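Local coordinates for protein particle-associated lyase (PDB 4Y9V) that binds the capsular polysaccharide of Acinetobacter baumannii and probably cleaves it as a lyase, as the trimeric tailspike of bacteriophage AP22, at residues A[341-346]-A[358-363]; A[350-355]-A[375-380]. All blocks are in the same frame, centred on the assembly; numbering follows the deposited sequence.

Contact 1: A[341-346]-A[358-363]; sequences ERTVYD and GDNEYS. With EDO (1,2-ethanediol), chain D.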
ATOM      1  N   GLU A 341      17.299  -6.668   5.854  1.00  4.30           N
ATOM      2  CA  GLU A 341      16.357  -5.993   6.753  1.00  4.32           C
ATOM      3  C   GLU A 341      15.674  -4.876   5.978  1.00  4.40           C
ATOM      4  O   GLU A 341      16.079  -4.496   4.876  1.00  4.78           O
ATOM      5  CB  GLU A 341      17.062  -5.454   8.004  1.00  4.81           C
ATOM      6  CG  GLU A 341      18.110  -4.391   7.716  1.00  5.36           C
ATOM      7  CD  GLU A 341      18.720  -3.743   8.934  1.00  5.94           C
ATOM      8  OE1 GLU A 341      19.108  -4.465   9.872  1.00  6.60           O
ATOM      9  OE2 GLU A 341      18.871  -2.476   8.920  1.00  7.31           O
ATOM     10  N   ARG A 342      14.660  -4.260   6.592  0.57  4.47           N
ATOM     11  CA  ARG A 342      14.042  -3.057   6.015  0.57  4.55           C
ATOM     12  C   ARG A 342      13.595  -3.313   4.561  0.57  4.40           C
ATOM     13  O   ARG A 342      13.789  -2.446   3.701  0.57  5.05           O
ATOM     14  CB  ARG A 342      14.934  -1.824   6.151  0.57  5.16           C
ATOM     15  CG  ARG A 342      15.433  -1.515   7.564  0.57  5.92           C
ATOM     16  CD  ARG A 342      14.395  -0.916   8.478  0.57  7.13           C
ATOM     17  NE  ARG A 342      15.179  -0.414   9.630  0.57  8.21           N
ATOM     18  CZ  ARG A 342      15.437   0.787  10.136  0.57  6.23           C
ATOM     19  NH1 ARG A 342      14.824   1.833   9.613  0.57  8.13           N
ATOM     20  NH2 ARG A 342      16.231   0.902  11.182  0.57  7.42           N
ATOM     21  N   THR A 343      12.988  -4.471   4.298  1.00  4.72           N
ATOM     22  CA  THR A 343      12.646  -4.888   2.932  1.00  4.82           C
ATOM     23  C   THR A 343      11.216  -5.401   2.893  1.00  4.69           C
ATOM     24  O   THR A 343      10.746  -6.066   3.828  1.00  5.23           O
ATOM     25  CB  THR A 343      13.683  -5.908   2.450  1.00  5.28           C
ATOM     26  OG1 THR A 343      14.933  -5.222   2.319  1.00  5.72           O
ATOM     27  CG2 THR A 343      13.376  -6.479   1.085  1.00  5.82           C
ATOM     28  N   VAL A 344      10.513  -5.082   1.804  0.51  4.78           N
ATOM     29  CA  VAL A 344       9.102  -5.450   1.648  0.51  4.93           C
ATOM     30  C   VAL A 344       8.852  -5.955   0.218  0.51  4.39           C
ATOM     31  O   VAL A 344       9.349  -5.389  -0.751  0.51  5.22           O
ATOM     32  CB  VAL A 344       8.173  -4.273   1.964  0.51  6.03           C
ATOM     33  CG1 VAL A 344       8.516  -3.025   1.172  0.51  7.96           C
ATOM     34  CG2 VAL A 344       6.666  -4.658   1.811  0.51  6.83           C
ATOM     35  N   TYR A 345       8.029  -6.993   0.155  1.00  4.55           N
ATOM     36  CA  TYR A 345       7.294  -7.403  -1.044  1.00  4.45           C
ATOM     37  C   TYR A 345       5.831  -7.004  -0.839  1.00  4.53           C
ATOM     38  O   TYR A 345       5.214  -7.421   0.153  1.00  4.97           O
ATOM     39  CB  TYR A 345       7.378  -8.890  -1.312  1.00  4.91           C
ATOM     40  CG  TYR A 345       8.725  -9.437  -1.709  1.00  4.64           C
ATOM     41  CD1 TYR A 345       9.105  -9.529  -3.039  1.00  4.91           C
ATOM     42  CD2 TYR A 345       9.633  -9.885  -0.754  1.00  5.13           C
ATOM     43  CE1 TYR A 345      10.341 -10.043  -3.402  1.00  4.96           C
ATOM     44  CE2 TYR A 345      10.861 -10.412  -1.099  1.00  5.08           C
ATOM     45  CZ  TYR A 345      11.224 -10.495  -2.438  1.00  4.57           C
ATOM     46  OH  TYR A 345      12.415 -11.041  -2.864  1.00  5.00           O
ATOM     47  N   ASP A 346       5.294  -6.204  -1.753  1.00  4.75           N
ATOM     48  CA  ASP A 346       3.927  -5.665  -1.660  1.00  4.83           C
ATOM     49  C   ASP A 346       3.191  -5.967  -2.935  1.00  4.87           C
ATOM     50  O   ASP A 346       3.691  -5.733  -4.039  1.00  5.56           O
ATOM     51  CB  ASP A 346       3.994  -4.156  -1.433  1.00  6.11           C
ATOM     52  CG  ASP A 346       2.644  -3.514  -1.152  1.00  7.98           C
ATOM     53  OD1 ASP A 346       1.815  -4.092  -0.461  1.00  7.63           O
ATOM     54  OD2 ASP A 346       2.456  -2.344  -1.531  1.00 16.78           O
ATOM     55  N   GLY A 358      14.828  -9.468   9.762  1.00  4.96           N
ATOM     56  CA  GLY A 358      13.842  -8.752  10.554  1.00  5.20           C
ATOM     57  C   GLY A 358      13.623  -7.348  10.016  1.00  4.75           C
ATOM     58  O   GLY A 358      14.311  -6.861   9.125  1.00  5.25           O
ATOM     59  N   ASP A 359      12.613  -6.689  10.620  1.00  4.79           N
ATOM     60  CA  ASP A 359      12.093  -5.437  10.101  1.00  4.76           C
ATOM     61  C   ASP A 359      11.767  -5.531   8.625  1.00  4.76           C
ATOM     62  O   ASP A 359      12.065  -4.652   7.820  1.00  5.35           O
ATOM     63  CB  ASP A 359      12.998  -4.255  10.450  1.00  5.65           C
ATOM     64  CG  ASP A 359      13.006  -3.968  11.953  1.00  6.77           C
ATOM     65  OD1 ASP A 359      12.029  -4.303  12.662  1.00  8.69           O
ATOM     66  OD2 ASP A 359      13.981  -3.335  12.368  1.00 10.99           O
ATOM     67  N   ASN A 360      11.095  -6.649   8.264  1.00  4.50           N
ATOM     68  CA  ASN A 360      10.718  -6.969   6.898  1.00  4.42           C
ATOM     69  C   ASN A 360       9.211  -7.178   6.821  1.00  4.30           C
ATOM     70  O   ASN A 360       8.556  -7.408   7.839  1.00  4.88           O
ATOM     71  CB  ASN A 360      11.451  -8.215   6.405  1.00  4.55           C
ATOM     72  CG  ASN A 360      12.947  -7.998   6.263  1.00  4.38           C
ATOM     73  OD1 ASN A 360      13.399  -6.915   5.868  1.00  4.55           O
ATOM     74  ND2 ASN A 360      13.729  -9.023   6.588  1.00  4.56           N
ATOM     75  N   GLU A 361       8.683  -7.147   5.594  1.00  4.42           N
ATOM     76  CA  GLU A 361       7.233  -7.264   5.400  1.00  4.39           C
ATOM     77  C   GLU A 361       6.897  -7.964   4.098  1.00  4.44           C
ATOM     78  O   GLU A 361       7.534  -7.731   3.067  1.00  4.89           O
ATOM     79  CB  GLU A 361       6.604  -5.854   5.410  1.00  4.84           C
ATOM     80  CG  GLU A 361       5.088  -5.810   5.249  1.00  5.38           C
ATOM     81  CD  GLU A 361       4.475  -4.449   5.564  1.00  6.04           C
ATOM     82  OE1 GLU A 361       5.182  -3.430   5.384  1.00  8.03           O
ATOM     83  OE2 GLU A 361       3.294  -4.414   5.949  1.00  7.41           O
ATOM     84  N   TYR A 362       5.861  -8.796   4.158  1.00  4.16           N
ATOM     85  CA  TYR A 362       5.068  -9.180   2.983  1.00  4.15           C
ATOM     86  C   TYR A 362       3.679  -8.582   3.198  1.00  4.04           C
ATOM     87  O   TYR A 362       3.055  -8.871   4.237  1.00  4.44           O
ATOM     88  CB  TYR A 362       4.934 -10.696   2.773  1.00  4.67           C
ATOM     89  CG  TYR A 362       6.220 -11.376   2.344  1.00  4.39           C
ATOM     90  CD1 TYR A 362       7.207 -11.716   3.257  1.00  4.94           C
ATOM     91  CD2 TYR A 362       6.445 -11.658   1.011  1.00  4.63           C
ATOM     92  CE1 TYR A 362       8.375 -12.328   2.850  1.00  4.83           C
ATOM     93  CE2 TYR A 362       7.614 -12.282   0.591  1.00  4.99           C
ATOM     94  CZ  TYR A 362       8.602 -12.603   1.519  1.00  4.68           C
ATOM     95  OH  TYR A 362       9.728 -13.202   1.048  1.00  5.74           O
ATOM     96  N   SER A 363       3.213  -7.762   2.269  1.00  4.40           N
ATOM     97  CA  SER A 363       1.902  -7.124   2.390  1.00  4.48           C
ATOM     98  C   SER A 363       1.129  -7.293   1.093  1.00  4.27           C
ATOM     99  O   SER A 363       1.686  -7.193   0.005  1.00  4.60           O
ATOM    100  CB  SER A 363       2.037  -5.643   2.741  1.00  5.15           C
ATOM    101  OG  SER A 363       2.886  -4.955   1.836  1.00  5.90           O
TER
HETATM  102  C1  EDO D 802      17.114  -6.991  11.554  1.00  8.47           C
HETATM  103  O1  EDO D 802      17.589  -7.650  12.652  1.00  9.63           O
HETATM  104  C2  EDO D 802      16.535  -5.649  11.867  1.00  8.61           C
HETATM  105  O2  EDO D 802      17.563  -4.738  12.209  1.00 11.29           O
HETATM  106  O   HOH W   1      15.945  -2.627  10.790  0.54  9.08           O
HETATM  107  O   HOH W   2      15.956  -2.126  11.603  0.46 26.01           O
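Tyr345 and Tyr362 sit side by side on neighbouring parallel strands, both rings leaning the same way off the sheet. Their shared chi1, near -70°, sends both off the same face, and similar ring twists keep the planes within 10°. They are slid so far along each other that overlap is slight, with Tyr345 CD2 reaching Tyr362 CE2 at 3.4 Å. Their hydroxyls find different acceptors, the carbonyl oxygens of Asp335 and Thr354. On the face shared by Val344, Asp346, Glu361 and Ser363, Val344 CG2 packs on Glu361 CB at 3.8 Å. Further along, Ser363 OG donates to Asp346 OD1 at 2.7 Å, arriving from above the carboxylate plane. Asn364 also bonds that oxygen, and Tyr319 takes OD2. Between the strands run regular parallel-sheet bonds, such as Ser363 N to Tyr345 O, 2.9 Å. Ahead of these a side chain stands in as acceptor: Asn360 OD1 takes Thr343 N at 2.9 Å, in the carbonyl plane, while its ND2 bonds Phe355 O. Arg342 and Asp359 run alongside with their charged planes 82° apart. In the conformer described, Arg342 NE stands 4.2 Å from Asp359 OD2, no N-H pointing at it, and water bridges them. Glu385 N bonds Asp359 OD1; Arg342 NH1 forms a salt bridge to Asp366 of the second subunit. The chemistry thus changes from buried aromatic and polar pairs, their polar ends met largely from outside, to a water-bridged charged corner reaching a second chain.

Contact 2: A[350-355]-A[375-380]; sequences TNYATF and CVLIAE. Unlike the reference sequence in segment 375-380: Glu380 (reference Lys).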
ATOM      1  N   THR A 350       3.858 -15.234  -4.876  1.00  4.68           N
ATOM      2  CA  THR A 350       4.994 -16.143  -4.720  1.00  4.59           C
ATOM      3  C   THR A 350       4.472 -17.485  -4.261  1.00  4.46           C
ATOM      4  O   THR A 350       3.482 -17.587  -3.537  1.00  5.16           O
ATOM      5  CB  THR A 350       6.021 -15.573  -3.719  1.00  4.91           C
ATOM      6  OG1 THR A 350       7.100 -16.508  -3.569  1.00  4.98           O
ATOM      7  CG2 THR A 350       5.442 -15.185  -2.391  1.00  5.62           C
ATOM      8  N   ASN A 351       5.192 -18.545  -4.647  1.00  4.50           N
ATOM      9  CA  ASN A 351       5.099 -19.830  -3.935  1.00  4.49           C
ATOM     10  C   ASN A 351       6.142 -19.792  -2.818  1.00  4.52           C
ATOM     11  O   ASN A 351       7.340 -19.668  -3.099  1.00  5.11           O
ATOM     12  CB  ASN A 351       5.303 -21.035  -4.842  1.00  4.74           C
ATOM     13  CG  ASN A 351       6.620 -21.074  -5.593  1.00  5.17           C
ATOM     14  OD1 ASN A 351       6.898 -20.179  -6.399  1.00  5.73           O
ATOM     15  ND2 ASN A 351       7.410 -22.087  -5.361  1.00  7.32           N
ATOM     16  N   TYR A 352       5.652 -19.857  -1.577  1.00  4.49           N
ATOM     17  CA  TYR A 352       6.474 -19.838  -0.369  1.00  4.49           C
ATOM     18  C   TYR A 352       7.152 -18.470  -0.212  1.00  4.52           C
ATOM     19  O   TYR A 352       7.083 -17.596  -1.059  1.00  5.71           O
ATOM     20  CB  TYR A 352       7.448 -21.019  -0.328  1.00  5.02           C
ATOM     21  CG  TYR A 352       7.981 -21.483   1.000  1.00  4.85           C
ATOM     22  CD1 TYR A 352       7.125 -21.800   2.053  1.00  4.98           C
ATOM     23  CD2 TYR A 352       9.335 -21.715   1.200  1.00  5.50           C
ATOM     24  CE1 TYR A 352       7.592 -22.307   3.267  1.00  5.26           C
ATOM     25  CE2 TYR A 352       9.808 -22.260   2.370  1.00  5.93           C
ATOM     26  CZ  TYR A 352       8.950 -22.564   3.396  1.00  5.17           C
ATOM     27  OH  TYR A 352       9.465 -23.144   4.536  1.00  5.88           O
ATOM     28  N   ALA A 353       7.827 -18.287   0.921  1.00  4.51           N
ATOM     29  CA  ALA A 353       8.429 -16.983   1.223  1.00  4.69           C
ATOM     30  C   ALA A 353       9.451 -17.168   2.330  1.00  4.63           C
ATOM     31  O   ALA A 353       9.152 -17.831   3.325  1.00  5.92           O
ATOM     32  CB  ALA A 353       7.359 -15.991   1.672  1.00  5.58           C
ATOM     33  N   THR A 354      10.612 -16.541   2.190  1.00  4.87           N
ATOM     34  CA  THR A 354      11.604 -16.459   3.244  1.00  4.74           C
ATOM     35  C   THR A 354      11.678 -15.021   3.763  1.00  4.51           C
ATOM     36  O   THR A 354      11.480 -14.056   3.016  1.00  5.46           O
ATOM     37  CB  THR A 354      12.979 -16.956   2.764  1.00  5.27           C
ATOM     38  OG1 THR A 354      13.320 -16.174   1.642  1.00  6.29           O
ATOM     39  CG2 THR A 354      12.983 -18.442   2.448  1.00  6.66           C
ATOM     40  N   PHE A 355      11.938 -14.875   5.063  1.00  4.50           N
ATOM     41  CA  PHE A 355      11.632 -13.589   5.738  1.00  4.52           C
ATOM     42  C   PHE A 355      12.824 -12.785   6.221  1.00  4.30           C
ATOM     43  O   PHE A 355      12.634 -11.740   6.832  1.00  4.88           O
ATOM     44  CB  PHE A 355      10.644 -13.817   6.891  1.00  4.82           C
ATOM     45  CG  PHE A 355       9.489 -12.868   6.973  1.00  4.72           C
ATOM     46  CD1 PHE A 355       8.348 -13.262   7.674  1.00  5.13           C
ATOM     47  CD2 PHE A 355       9.502 -11.583   6.423  1.00  5.23           C
ATOM     48  CE1 PHE A 355       7.263 -12.403   7.819  1.00  5.73           C
ATOM     49  CE2 PHE A 355       8.424 -10.746   6.553  1.00  5.41           C
ATOM     50  CZ  PHE A 355       7.301 -11.136   7.257  1.00  5.78           C
ATOM     51  N   CYS A 375       3.607 -21.495   4.470  1.00  4.63           N
ATOM     52  CA  CYS A 375       3.703 -20.401   3.528  1.00  4.40           C
ATOM     53  C   CYS A 375       4.892 -19.482   3.724  1.00  4.27           C
ATOM     54  O   CYS A 375       5.428 -18.966   2.736  1.00  4.76           O
ATOM     55  CB  CYS A 375       2.433 -19.551   3.572  1.00  4.66           C
ATOM     56  SG  CYS A 375       0.978 -20.349   2.798  1.00  5.44           S
ATOM     57  N   VAL A 376       5.269 -19.188   4.980  1.00  4.28           N
ATOM     58  CA  VAL A 376       6.270 -18.199   5.284  1.00  4.35           C
ATOM     59  C   VAL A 376       7.256 -18.791   6.288  1.00  4.42           C
ATOM     60  O   VAL A 376       6.816 -19.323   7.329  1.00  4.78           O
ATOM     61  CB  VAL A 376       5.628 -16.915   5.895  1.00  4.96           C
ATOM     62  CG1 VAL A 376       6.689 -15.879   6.220  1.00  6.75           C
ATOM     63  CG2 VAL A 376       4.594 -16.322   4.944  1.00  5.51           C
ATOM     64  N   LEU A 377       8.536 -18.692   5.989  1.00  4.46           N
ATOM     65  CA  LEU A 377       9.603 -19.250   6.810  1.00  4.73           C
ATOM     66  C   LEU A 377      10.514 -18.152   7.337  1.00  4.61           C
ATOM     67  O   LEU A 377      11.005 -17.315   6.573  1.00  5.45           O
ATOM     68  CB  LEU A 377      10.434 -20.213   5.974  1.00  5.27           C
ATOM     69  CG  LEU A 377      11.567 -20.937   6.739  1.00  6.18           C
ATOM     70  CD1 LEU A 377      11.024 -21.884   7.769  1.00  7.58           C
ATOM     71  CD2 LEU A 377      12.449 -21.653   5.720  1.00  7.32           C
ATOM     72  N   ILE A 378      10.763 -18.190   8.643  1.00  5.12           N
ATOM     73  CA  ILE A 378      11.741 -17.349   9.332  1.00  5.29           C
ATOM     74  C   ILE A 378      12.866 -18.290   9.792  1.00  5.64           C
ATOM     75  O   ILE A 378      12.764 -18.928  10.818  1.00  7.83           O
ATOM     76  CB  ILE A 378      11.095 -16.589  10.495  1.00  5.79           C
ATOM     77  CG1 ILE A 378       9.911 -15.767  10.103  1.00  6.42           C
ATOM     78  CG2 ILE A 378      12.147 -15.733  11.194  1.00 10.35           C
ATOM     79  CD1 ILE A 378       9.090 -15.207  11.245  1.00  8.58           C
ATOM     80  N   ALA A 379      13.905 -18.432   8.983  1.00  7.27           N
ATOM     81  CA  ALA A 379      14.963 -19.404   9.226  1.00  9.83           C
ATOM     82  C   ALA A 379      16.307 -18.797   9.552  1.00  6.37           C
ATOM     83  O   ALA A 379      17.173 -19.556  10.021  1.00  6.87           O
ATOM     84  CB  ALA A 379      15.200 -20.235   7.971  1.00 24.07           C
ATOM     85  N   GLU A 380      16.512 -17.488   9.373  1.00  5.60           N
ATOM     86  CA  GLU A 380      17.750 -16.835   9.815  1.00  5.24           C
ATOM     87  C   GLU A 380      17.394 -15.564  10.607  1.00  5.40           C
ATOM     88  O   GLU A 380      17.853 -14.470  10.266  1.00  5.79           O
ATOM     89  CB  GLU A 380      18.689 -16.536   8.637  1.00  5.34           C
ATOM     90  CG  GLU A 380      19.189 -17.794   7.940  1.00  5.86           C
ATOM     91  CD  GLU A 380      20.282 -17.541   6.897  1.00  5.63           C
ATOM     92  OE1 GLU A 380      20.184 -16.558   6.145  1.00  6.45           O
ATOM     93  OE2 GLU A 380      21.247 -18.336   6.848  1.00  7.41           O
TER
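Ala353 O accepts the backbone N-H of Leu377 at 2.9 Å, in a bond that is close to straight (161° at the hydrogen). The return bond, Phe355 N to Leu377 O at 3.0 Å, is bent and weak, so the pairing amounts to a single bridge round Thr354 and Leu377. One step earlier, Ala353 N comes near Cys375 O, but the angle is too poor for a hydrogen bond; Tyr352 CA instead makes a CA-H...O contact to that carbonyl. Within segment 350-355, Thr350 OG1 donates to Tyr352 O at 2.7 Å, holding the chain as it leaves its strand, and accepts from Ala334 N. Thr354 OG1 bonds Asp335 and Met336, and the Thr354 and Phe355 carbonyls are already engaged by segment 358-363. Apolar side chains flank the bridge. Tyr352 has CG anti to its N (chi1 -157°), which swings the phenol across Leu377, its OH 3.4 Å from Leu377 CB. Phe355 CD1 meets Val376 CG1 at 3.4 Å and Ile378 CG1 at 3.8 Å, and Phe386 adds an edge-to-face ring contact. Here a loop leaving strand 349-351 lies against strand 376-378, the outermost strand, within this chain, of a parallel sheet that continues with strand 405-409. Such pairing of equivalent stretches from successive turns is characteristic of the right-handed parallel beta-helix of the pectin lyase-like family.

Overall arrangement
Both contacts are buried and belong to the pectin lyase-like region, where their segments alternate along the chain: 341-346 and 350-355 are followed by 358-363 and 375-380. Contact 1 joins well-formed parallel strands by a run of backbone bonds, and its charged corner faces the second subunit. Contact 2 is smaller, starts from a loop, and relies more on apolar packing round one bridge, with Thr354 and Leu377 partly exposed. The two meet directly: Tyr362 and Asn360 of contact 1 probably hydrogen-bond the carbonyls of Thr354 and Phe355, and the Tyr362 ring packs on Ala353 and Phe355. Side chains of segment 358-363 thereby engage backbone acceptors of contact 2.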